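Local coordinates for protein chitin deacetylase 1 (Bombyx mori, PDB 5ZNT) that removes the N-acetyl groups of N-acetylglucosamine residues in chitin, a zinc-dependent hydrolysis that yields chitosan and acetate, here represented by its carbohydrate esterase family 4 catalytic part, at residues E58-K63 and K94-A99; G126-I131 and N140-V145; N156-M161 and S200-S205; W182-T185 and R189-H192. All blocks are in the same frame, centred on the assembly; numbering follows the deposited sequence.

Contact 1. Residues E58-K63 and K94-A99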
# COMPACT_ATOMS: atom_id res chain seq x y z
N GLU A 58 -13.83 -13.26 2.33
CA GLU A 58 -14.51 -13.55 1.08
C GLU A 58 -13.57 -13.35 -0.11
O GLU A 58 -13.57 -14.15 -1.04
CB GLU A 58 -15.75 -12.67 0.94
CG GLU A 58 -16.48 -12.83 -0.37
CD GLU A 58 -17.85 -12.13 -0.40
OE1 GLU A 58 -18.26 -11.51 0.63
OE2 GLU A 58 -18.52 -12.20 -1.46
N ILE A 59 -12.78 -12.27 -0.09
CA ILE A 59 -11.85 -12.00 -1.18
C ILE A 59 -10.70 -13.00 -1.17
O ILE A 59 -10.40 -13.65 -2.17
CB ILE A 59 -11.32 -10.56 -1.10
CG1 ILE A 59 -12.47 -9.55 -1.20
CG2 ILE A 59 -10.29 -10.34 -2.22
CD1 ILE A 59 -12.07 -8.10 -0.86
N PHE A 60 -10.00 -13.09 -0.04
CA PHE A 60 -8.77 -13.87 0.08
C PHE A 60 -9.10 -15.21 0.72
O PHE A 60 -8.78 -15.49 1.87
CB PHE A 60 -7.72 -13.08 0.85
CG PHE A 60 -7.43 -11.76 0.24
CD1 PHE A 60 -6.71 -11.69 -0.95
CD2 PHE A 60 -7.91 -10.58 0.80
CE1 PHE A 60 -6.45 -10.48 -1.55
CE2 PHE A 60 -7.66 -9.35 0.21
CZ PHE A 60 -6.96 -9.29 -0.98
N ASN A 61 -9.79 -16.03 -0.08
CA ASN A 61 -10.42 -17.25 0.39
C ASN A 61 -9.49 -18.47 0.35
O ASN A 61 -9.93 -19.58 0.66
CB ASN A 61 -11.66 -17.54 -0.45
CG ASN A 61 -11.36 -17.63 -1.94
OD1 ASN A 61 -10.19 -17.69 -2.34
ND2 ASN A 61 -12.40 -17.63 -2.76
N GLY A 62 -8.22 -18.29 -0.00
CA GLY A 62 -7.34 -19.43 -0.15
C GLY A 62 -7.54 -20.23 -1.42
O GLY A 62 -6.85 -21.23 -1.62
N LYS A 63 -8.46 -19.81 -2.29
CA LYS A 63 -8.70 -20.44 -3.58
C LYS A 63 -8.23 -19.61 -4.77
O LYS A 63 -8.24 -20.12 -5.89
CB LYS A 63 -10.19 -20.73 -3.76
CG LYS A 63 -10.86 -21.35 -2.55
CD LYS A 63 -11.43 -22.72 -2.87
CE LYS A 63 -12.40 -23.17 -1.79
NZ LYS A 63 -13.63 -22.34 -1.79
N LYS A 94 -1.17 -14.91 7.36
CA LYS A 94 -1.64 -15.43 6.09
C LYS A 94 -0.83 -14.91 4.90
O LYS A 94 -1.13 -15.30 3.77
CB LYS A 94 -3.12 -15.11 5.87
CG LYS A 94 -4.06 -15.94 6.76
CD LYS A 94 -4.03 -17.40 6.34
CE LYS A 94 -5.16 -18.18 7.00
NZ LYS A 94 -5.39 -19.49 6.31
N GLY A 95 0.16 -14.05 5.12
CA GLY A 95 1.06 -13.64 4.06
C GLY A 95 0.75 -12.31 3.42
O GLY A 95 1.43 -11.94 2.45
N HIS A 96 -0.26 -11.59 3.89
CA HIS A 96 -0.47 -10.23 3.41
C HIS A 96 0.49 -9.28 4.13
O HIS A 96 0.97 -9.55 5.23
CB HIS A 96 -1.92 -9.81 3.62
CG HIS A 96 -2.90 -10.76 3.00
ND1 HIS A 96 -3.12 -10.82 1.64
CD2 HIS A 96 -3.68 -11.72 3.55
CE1 HIS A 96 -4.01 -11.76 1.38
NE2 HIS A 96 -4.36 -12.33 2.52
N GLU A 97 0.79 -8.17 3.47
CA GLU A 97 1.73 -7.21 4.00
C GLU A 97 1.00 -6.21 4.89
O GLU A 97 -0.09 -5.76 4.56
CB GLU A 97 2.45 -6.46 2.87
CG GLU A 97 3.36 -5.35 3.40
CD GLU A 97 4.22 -4.70 2.32
OE1 GLU A 97 4.17 -5.16 1.15
OE2 GLU A 97 4.97 -3.75 2.66
N ILE A 98 1.61 -5.88 6.03
CA ILE A 98 1.08 -4.86 6.93
C ILE A 98 1.98 -3.64 6.84
O ILE A 98 3.19 -3.76 7.03
CB ILE A 98 1.01 -5.36 8.39
CG1 ILE A 98 0.12 -6.59 8.48
CG2 ILE A 98 0.49 -4.22 9.31
CD1 ILE A 98 -1.33 -6.37 8.03
N ALA A 99 1.39 -2.48 6.54
CA ALA A 99 2.11 -1.22 6.44
C ALA A 99 1.39 -0.20 7.32
O ALA A 99 0.31 -0.48 7.85
CB ALA A 99 2.19 -0.71 4.98

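Contact 2. Residues G126-I131 and N140-V145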
# COMPACT_ATOMS: atom_id res chain seq x y z
N GLY A 126 5.60 5.54 15.40
CA GLY A 126 4.75 5.13 16.50
C GLY A 126 3.77 4.05 16.11
O GLY A 126 3.60 3.06 16.82
N MET A 127 3.12 4.21 14.95
CA MET A 127 2.18 3.18 14.51
C MET A 127 2.90 1.86 14.26
O MET A 127 2.36 0.79 14.56
CB MET A 127 1.43 3.63 13.24
CG MET A 127 0.41 2.61 12.73
SD MET A 127 -0.80 2.09 14.01
CE MET A 127 -1.74 0.82 13.15
N ARG A 128 4.12 1.92 13.71
CA ARG A 128 4.90 0.69 13.57
C ARG A 128 5.14 0.02 14.93
O ARG A 128 5.07 -1.22 15.05
CB ARG A 128 6.24 0.97 12.88
CG ARG A 128 7.14 -0.29 12.72
CD ARG A 128 8.43 0.02 11.90
NE ARG A 128 9.21 1.06 12.55
CZ ARG A 128 10.23 1.69 11.97
NH1 ARG A 128 10.59 1.37 10.74
NH2 ARG A 128 10.89 2.64 12.63
N VAL A 129 5.42 0.81 15.96
CA VAL A 129 5.62 0.23 17.30
C VAL A 129 4.34 -0.46 17.78
O VAL A 129 4.38 -1.58 18.32
CB VAL A 129 6.07 1.32 18.28
CG1 VAL A 129 5.82 0.90 19.75
CG2 VAL A 129 7.54 1.70 18.05
N ILE A 130 3.19 0.19 17.61
CA ILE A 130 1.92 -0.40 18.03
C ILE A 130 1.70 -1.74 17.35
O ILE A 130 1.37 -2.75 18.00
CB ILE A 130 0.76 0.57 17.74
CG1 ILE A 130 0.96 1.88 18.51
CG2 ILE A 130 -0.60 -0.07 18.10
CD1 ILE A 130 -0.13 2.94 18.22
N ILE A 131 1.87 -1.78 16.03
CA ILE A 131 1.64 -3.01 15.28
C ILE A 131 2.59 -4.11 15.74
O ILE A 131 2.16 -5.24 16.02
CB ILE A 131 1.80 -2.78 13.77
CG1 ILE A 131 0.70 -1.85 13.25
CG2 ILE A 131 1.77 -4.13 13.04
CD1 ILE A 131 0.97 -1.37 11.81
N ASN A 140 10.55 -7.56 11.32
CA ASN A 140 10.86 -6.26 10.70
C ASN A 140 10.26 -6.10 9.30
O ASN A 140 10.83 -5.41 8.45
CB ASN A 140 12.36 -6.02 10.67
CG ASN A 140 12.97 -6.08 12.05
OD1 ASN A 140 13.75 -6.97 12.35
ND2 ASN A 140 12.58 -5.15 12.91
N SER A 141 9.09 -6.69 9.07
CA SER A 141 8.43 -6.64 7.77
C SER A 141 7.39 -5.52 7.64
O SER A 141 6.80 -5.37 6.57
CB SER A 141 7.78 -7.99 7.47
OG SER A 141 6.80 -8.32 8.44
N VAL A 142 7.15 -4.73 8.69
CA VAL A 142 6.30 -3.54 8.61
C VAL A 142 7.20 -2.39 8.13
O VAL A 142 7.94 -1.81 8.91
CB VAL A 142 5.64 -3.24 9.95
CG1 VAL A 142 4.78 -1.97 9.87
CG2 VAL A 142 4.82 -4.46 10.45
N VAL A 143 7.16 -2.08 6.83
CA VAL A 143 8.22 -1.25 6.25
C VAL A 143 7.67 -0.14 5.34
O VAL A 143 8.43 0.71 4.87
CB VAL A 143 9.24 -2.10 5.46
CG1 VAL A 143 9.81 -3.22 6.34
CG2 VAL A 143 8.61 -2.68 4.19
N GLY A 144 6.36 -0.16 5.08
CA GLY A 144 5.76 0.82 4.19
C GLY A 144 4.94 1.87 4.91
O GLY A 144 4.45 1.65 6.02
N VAL A 145 4.77 3.03 4.26
CA VAL A 145 4.03 4.16 4.80
C VAL A 145 3.08 4.67 3.74
O VAL A 145 3.46 4.80 2.57
CB VAL A 145 4.98 5.31 5.22
CG1 VAL A 145 4.17 6.57 5.58
CG2 VAL A 145 5.84 4.89 6.42
O HOH W 1 10.48 -1.41 9.56

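Contact 3. Residues N156-M161 and S200-S205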
# COMPACT_ATOMS: atom_id res chain seq x y z
N ASN A 156 10.24 16.59 4.91
CA ASN A 156 10.15 16.14 6.30
C ASN A 156 9.69 14.69 6.38
O ASN A 156 10.28 13.89 7.12
CB ASN A 156 9.20 17.04 7.09
CG ASN A 156 9.83 18.38 7.41
OD1 ASN A 156 11.02 18.60 7.20
ND2 ASN A 156 9.02 19.29 7.93
N GLN A 157 8.64 14.33 5.64
CA GLN A 157 8.16 12.95 5.66
C GLN A 157 9.28 11.99 5.30
O GLN A 157 9.50 10.97 5.97
CB GLN A 157 6.98 12.76 4.70
CG GLN A 157 6.56 11.27 4.56
CD GLN A 157 5.43 11.04 3.57
OE1 GLN A 157 4.90 11.99 3.00
NE2 GLN A 157 5.06 9.76 3.36
N PHE A 158 10.04 12.32 4.25
CA PHE A 158 11.05 11.39 3.75
C PHE A 158 12.31 11.43 4.59
O PHE A 158 12.96 10.39 4.74
CB PHE A 158 11.31 11.68 2.26
CG PHE A 158 10.17 11.29 1.39
CD1 PHE A 158 9.04 12.09 1.31
CD2 PHE A 158 10.16 10.06 0.74
CE1 PHE A 158 7.95 11.71 0.56
CE2 PHE A 158 9.08 9.67 -0.02
CZ PHE A 158 7.98 10.50 -0.12
N THR A 159 12.66 12.59 5.17
CA THR A 159 13.72 12.59 6.17
C THR A 159 13.37 11.65 7.32
O THR A 159 14.19 10.82 7.73
CB THR A 159 13.95 14.02 6.70
OG1 THR A 159 14.31 14.88 5.60
CG2 THR A 159 15.08 14.02 7.75
N MET A 160 12.14 11.74 7.83
CA MET A 160 11.71 10.80 8.86
C MET A 160 11.88 9.36 8.39
O MET A 160 12.44 8.52 9.10
CB MET A 160 10.26 11.08 9.26
CG MET A 160 9.70 10.11 10.33
SD MET A 160 9.13 8.52 9.65
CE MET A 160 7.66 9.01 8.74
N MET A 161 11.38 9.05 7.19
CA MET A 161 11.36 7.65 6.78
C MET A 161 12.76 7.09 6.64
O MET A 161 13.01 5.92 6.96
CB MET A 161 10.58 7.51 5.47
CG MET A 161 9.09 7.79 5.66
SD MET A 161 8.14 7.58 4.16
CE MET A 161 8.41 5.84 3.84
N SER A 200 2.87 19.21 -1.06
CA SER A 200 4.27 19.53 -0.79
C SER A 200 5.07 18.24 -0.97
O SER A 200 5.00 17.35 -0.13
CB SER A 200 4.40 20.11 0.63
OG SER A 200 5.71 20.01 1.16
N CYS A 201 5.82 18.14 -2.11
CA CYS A 201 6.59 16.93 -2.43
C CYS A 201 8.05 17.09 -2.04
O CYS A 201 8.57 18.21 -1.96
CB CYS A 201 6.51 16.62 -3.93
SG CYS A 201 4.91 16.10 -4.51
N PRO A 202 8.75 15.99 -1.80
CA PRO A 202 10.18 16.08 -1.50
C PRO A 202 10.96 16.65 -2.67
O PRO A 202 10.59 16.49 -3.83
CB PRO A 202 10.59 14.62 -1.22
CG PRO A 202 9.57 13.81 -1.96
CD PRO A 202 8.29 14.59 -1.82
N THR A 203 12.07 17.32 -2.34
CA THR A 203 12.96 17.86 -3.35
C THR A 203 14.39 17.39 -3.20
O THR A 203 15.12 17.39 -4.20
CB THR A 203 12.97 19.39 -3.30
OG1 THR A 203 13.35 19.81 -1.98
CG2 THR A 203 11.62 19.95 -3.64
N ARG A 204 14.81 16.99 -2.00
CA ARG A 204 16.18 16.53 -1.79
C ARG A 204 16.26 15.02 -2.01
O ARG A 204 15.26 14.34 -2.26
CB ARG A 204 16.66 16.93 -0.40
CG ARG A 204 16.60 18.43 -0.14
CD ARG A 204 17.37 18.82 1.12
NE ARG A 204 16.78 18.24 2.32
CZ ARG A 204 15.80 18.81 3.02
NH1 ARG A 204 15.30 19.99 2.64
NH2 ARG A 204 15.31 18.20 4.10
N SER A 205 17.48 14.49 -1.90
CA SER A 205 17.73 13.07 -2.04
C SER A 205 17.35 12.35 -0.74
O SER A 205 17.75 12.78 0.35
CB SER A 205 19.20 12.79 -2.37
OG SER A 205 19.52 13.34 -3.63
O HOH W 2 13.45 17.53 6.20

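Contact 4. Residues W182-T185 and R189-H192. Unlike the reference sequence in segment 182-185: Trp182 (reference Cys).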
# COMPACT_ATOMS: atom_id res chain seq x y z
N TRP A 182 6.68 3.22 -13.36
CA TRP A 182 7.24 2.23 -12.46
C TRP A 182 7.62 2.90 -11.13
O TRP A 182 7.87 4.11 -11.10
CB TRP A 182 8.48 1.57 -13.08
CG TRP A 182 8.12 0.47 -14.04
CD1 TRP A 182 7.69 0.62 -15.34
CD2 TRP A 182 8.11 -0.93 -13.76
NE1 TRP A 182 7.43 -0.63 -15.89
CE2 TRP A 182 7.69 -1.59 -14.94
CE3 TRP A 182 8.46 -1.70 -12.64
CZ2 TRP A 182 7.58 -2.98 -15.02
CZ3 TRP A 182 8.33 -3.08 -12.72
CH2 TRP A 182 7.91 -3.71 -13.91
N PRO A 183 7.67 2.15 -10.03
CA PRO A 183 8.22 2.71 -8.79
C PRO A 183 9.60 3.30 -9.03
O PRO A 183 10.29 2.94 -10.00
CB PRO A 183 8.30 1.50 -7.84
CG PRO A 183 7.24 0.55 -8.34
CD PRO A 183 7.20 0.76 -9.86
N TYR A 184 10.00 4.21 -8.15
CA TYR A 184 11.30 4.84 -8.26
C TYR A 184 11.82 5.12 -6.86
O TYR A 184 11.05 5.18 -5.90
CB TYR A 184 11.23 6.13 -9.12
CG TYR A 184 10.20 7.13 -8.65
CD1 TYR A 184 10.52 8.06 -7.66
CD2 TYR A 184 8.92 7.16 -9.20
CE1 TYR A 184 9.58 8.98 -7.21
CE2 TYR A 184 7.97 8.06 -8.75
CZ TYR A 184 8.32 8.97 -7.76
OH TYR A 184 7.39 9.88 -7.32
N THR A 185 13.14 5.23 -6.72
CA THR A 185 13.70 5.66 -5.45
C THR A 185 13.82 7.18 -5.43
O THR A 185 13.81 7.84 -6.46
CB THR A 185 15.06 5.01 -5.16
OG1 THR A 185 16.03 5.48 -6.10
CG2 THR A 185 14.97 3.50 -5.27
N ARG A 189 15.63 13.24 -8.49
CA ARG A 189 14.41 14.01 -8.68
C ARG A 189 13.26 13.12 -9.14
O ARG A 189 13.44 12.22 -9.96
CB ARG A 189 14.66 15.10 -9.72
CG ARG A 189 13.59 16.15 -9.78
CD ARG A 189 14.08 17.33 -10.65
NE ARG A 189 14.13 16.97 -12.06
CZ ARG A 189 14.84 17.62 -12.98
NH1 ARG A 189 15.60 18.66 -12.64
NH2 ARG A 189 14.81 17.23 -14.24
N MET A 190 12.08 13.39 -8.59
CA MET A 190 10.87 12.69 -9.02
C MET A 190 10.71 12.80 -10.53
O MET A 190 10.92 13.89 -11.09
CB MET A 190 9.63 13.29 -8.35
CG MET A 190 9.56 13.08 -6.85
SD MET A 190 8.29 14.13 -6.14
CE MET A 190 6.89 13.72 -7.15
N PRO A 191 10.31 11.74 -11.21
CA PRO A 191 10.17 11.80 -12.67
C PRO A 191 8.82 12.32 -13.13
O PRO A 191 8.40 12.02 -14.25
CB PRO A 191 10.35 10.34 -13.09
CG PRO A 191 9.70 9.58 -11.92
CD PRO A 191 10.06 10.38 -10.69
N HIS A 192 8.13 13.08 -12.29
CA HIS A 192 6.81 13.61 -12.64
C HIS A 192 6.52 14.79 -11.73
O HIS A 192 7.20 15.00 -10.73
CB HIS A 192 5.71 12.55 -12.51
CG HIS A 192 5.56 12.03 -11.12
ND1 HIS A 192 4.74 12.63 -10.18
CD2 HIS A 192 6.12 10.96 -10.50
CE1 HIS A 192 4.81 11.95 -9.05
NE2 HIS A 192 5.64 10.93 -9.21
O HOH W 3 13.93 9.27 -8.99

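Contact 1. Residues E58-K63 and K94-A99
Phe60 and His96 make the whole of this contact, an edge-to-face aromatic pair. His96 presents the CE1-NE2 edge of its imidazole to one face of the phenyl ring; the ring centres are 4.6 Å apart and the planes are inclined at 59°. The histidine's CE1 sits off-centre over that face, toward the rim, 3.6 Å from CD1 of Phe60, while NE2 of His96 comes to 3.8 Å from CB of Phe60. Both rings swing to the side of their own backbone N, CG opposite the carbonyl carbon (chi1 -57° in Phe60), which turns the phenyl face to the imidazole. On the opposite face of the phenyl ring, CG2 of the preceding Ile59 lies over the centre, so the ring is sandwiched between an aliphatic branch and the imidazole. Replacing Phe60 with an alanine would probably leave the imidazole edge without its aromatic face and open a gap between it and Ile59.

The polar hold on His96 is separate: its ND1 is hydrogen-bonded to the backbone N of Ala74, which helps fix the imidazole's rotation.

Phe60 is the first residue beyond helix 53-59, and Gly95 closes helix 85-93 in a Schellman motif. Strand 75-78, helix 85-93 and strand 97-100 form a beta-alpha-beta unit of the parallel sheet in the polysaccharide deacetylase domain, and the pair lies where this helix turns into its second strand.

Contact 2. Residues G126-I131 and N140-V145
Val142 puts its two methyl branches against two residues one helical turn apart, Arg128 and Ile131. Its CG2 meets CG2 of Ile131 at 4.0 Å, a methyl-to-methyl apolar contact, while CG1 reaches the aliphatic part of Arg128, 4.1 Å from that residue's CG. The valine's CG1 lies opposite the backbone N (chi1 179°), which points one methyl at each helix residue.

Arg128 runs past Val142 in the opposite direction, its CD 3.5 Å from the carbonyl O of Val142. The chain is extended as far as CD and then bends (chi3 59°), and its NH1 donates to a water at 3.0 Å. That water in turn donates to Val142 O at 2.7 Å, bridging guanidinium and backbone. NH1 also bonds directly to Gln164 O, and the guanidinium makes a cation-pi contact with Phe166, so its charged end is held largely by residues farther along the chain.

The contact lays helix 117-134 on the approach to strand 144-145, in the polysaccharide deacetylase domain. Strand 97-100 packs against both sides, Ile98 touching Ile131 and Val100 touching Val142, and Tyr85 of helix 85-93 also covers Ile131. His101, a zinc ligand, follows directly on that strand, its side chain about 8 Å from that of Ile131.

Contact 3. Residues N156-M161 and S200-S205
Phe158 carries the apolar part of the contact, with Pro202 over one face of its ring, displaced toward the rim. CG of the proline is 4.0 Å from the ring centre and 24° off the normal, a CH-pi contact, and comes to 3.7 Å from CE1 of Phe158. With CG anti to the carbonyl carbon (chi1 -70°), the ring swings out toward the loop. A serine at Phe158 would be too short to cover the proline, and the loop is likely to lose its apolar seat on the helix.

Thr159 comes next. Its OG1 accepts from a water at 2.8 Å and is also bonded to Asn155 O. Asn156 OD1, one turn back, accepts from the same water at 2.8 Å. The water lies at the edge of the Arg204 guanidinium, in its plane, where NH2 of Arg204 gives it a weak bond of 2.9 Å.

Asn155 OD1 adds direct bonds from Thr203 N and Arg204 N, and the Cys194-Cys201 disulfide links the start of segment 200-205 to an earlier part of the same loop. Between the two segments themselves the hold is of two kinds: an apolar proline-on-phenyl contact, and a looser, hydrated polar link in which the arginine's share is weak.

Contact 4. Residues W182-T185 and R189-H192
The phenolic OH of Tyr184 and NE2 of His192 form a 2.8 Å hydrogen bond, the one direct polar link between the two segments. The hydroxyl meets the imidazole at its edge, near the ring plane, and the two side chains cross at about a right angle. The rings meet rim to rim, with centres 5.6 Å apart and planes at 67°, so neither lies over the other. His192 has CG wedged between its backbone N and carbonyl carbon (chi1 61°), which brings its end nearer to the tyrosine although the start of the side chain is not aimed there.

Pro191 covers one face of the tyrosine ring. Its CD stands almost exactly over the centre, 3.5 Å from the centroid and 4° off the normal, a CH-pi contact; CG of Pro191 leans toward CD2 of Tyr184 at 3.7 Å. Met190 adds a further apolar touch: its CG comes obliquely to 4.1 Å from CE1 of Tyr184, and its CE lies 3.9 Å from the tyrosine OH. Three consecutive residues thus meet one aromatic side chain, and the proline on its face and the bond at its hydroxyl limit how the ring can turn.

Tyr184 belongs to the short strand 184-185, which pairs antiparallel with strand 209-214; its backbone bonds to Glu210, and its side chain also touches Glu210 and Val212. Segment 189-192 lies early in the long loop that leads from strand 184-185 to strand 209-214, folding back over the tyrosine, while His192 also rests on Ile172.

Along the chain contact 1 comes first, then contact 2, with contact 4 falling within the span that contact 3 bridges. Contacts 1 and 2 have centres 18 Å apart and touch through strand 97-100: Ala99 CB packs on Gly144 O at 3.4 Å. Contact 2 hands on to contact 3 where Val145 CB meets Met161 CE at 3.7 Å, strand 144-145 leading into helix 154-163. Contacts 3 and 4, with centres 13 Å apart, meet at Met190 and Cys201. Contact 1 lies across the chain's centre from both. Together they run from the parallel sheet, through elements near the zinc-binding His101, to the mixed sheet and the loop between strands 184-185 and 209-214.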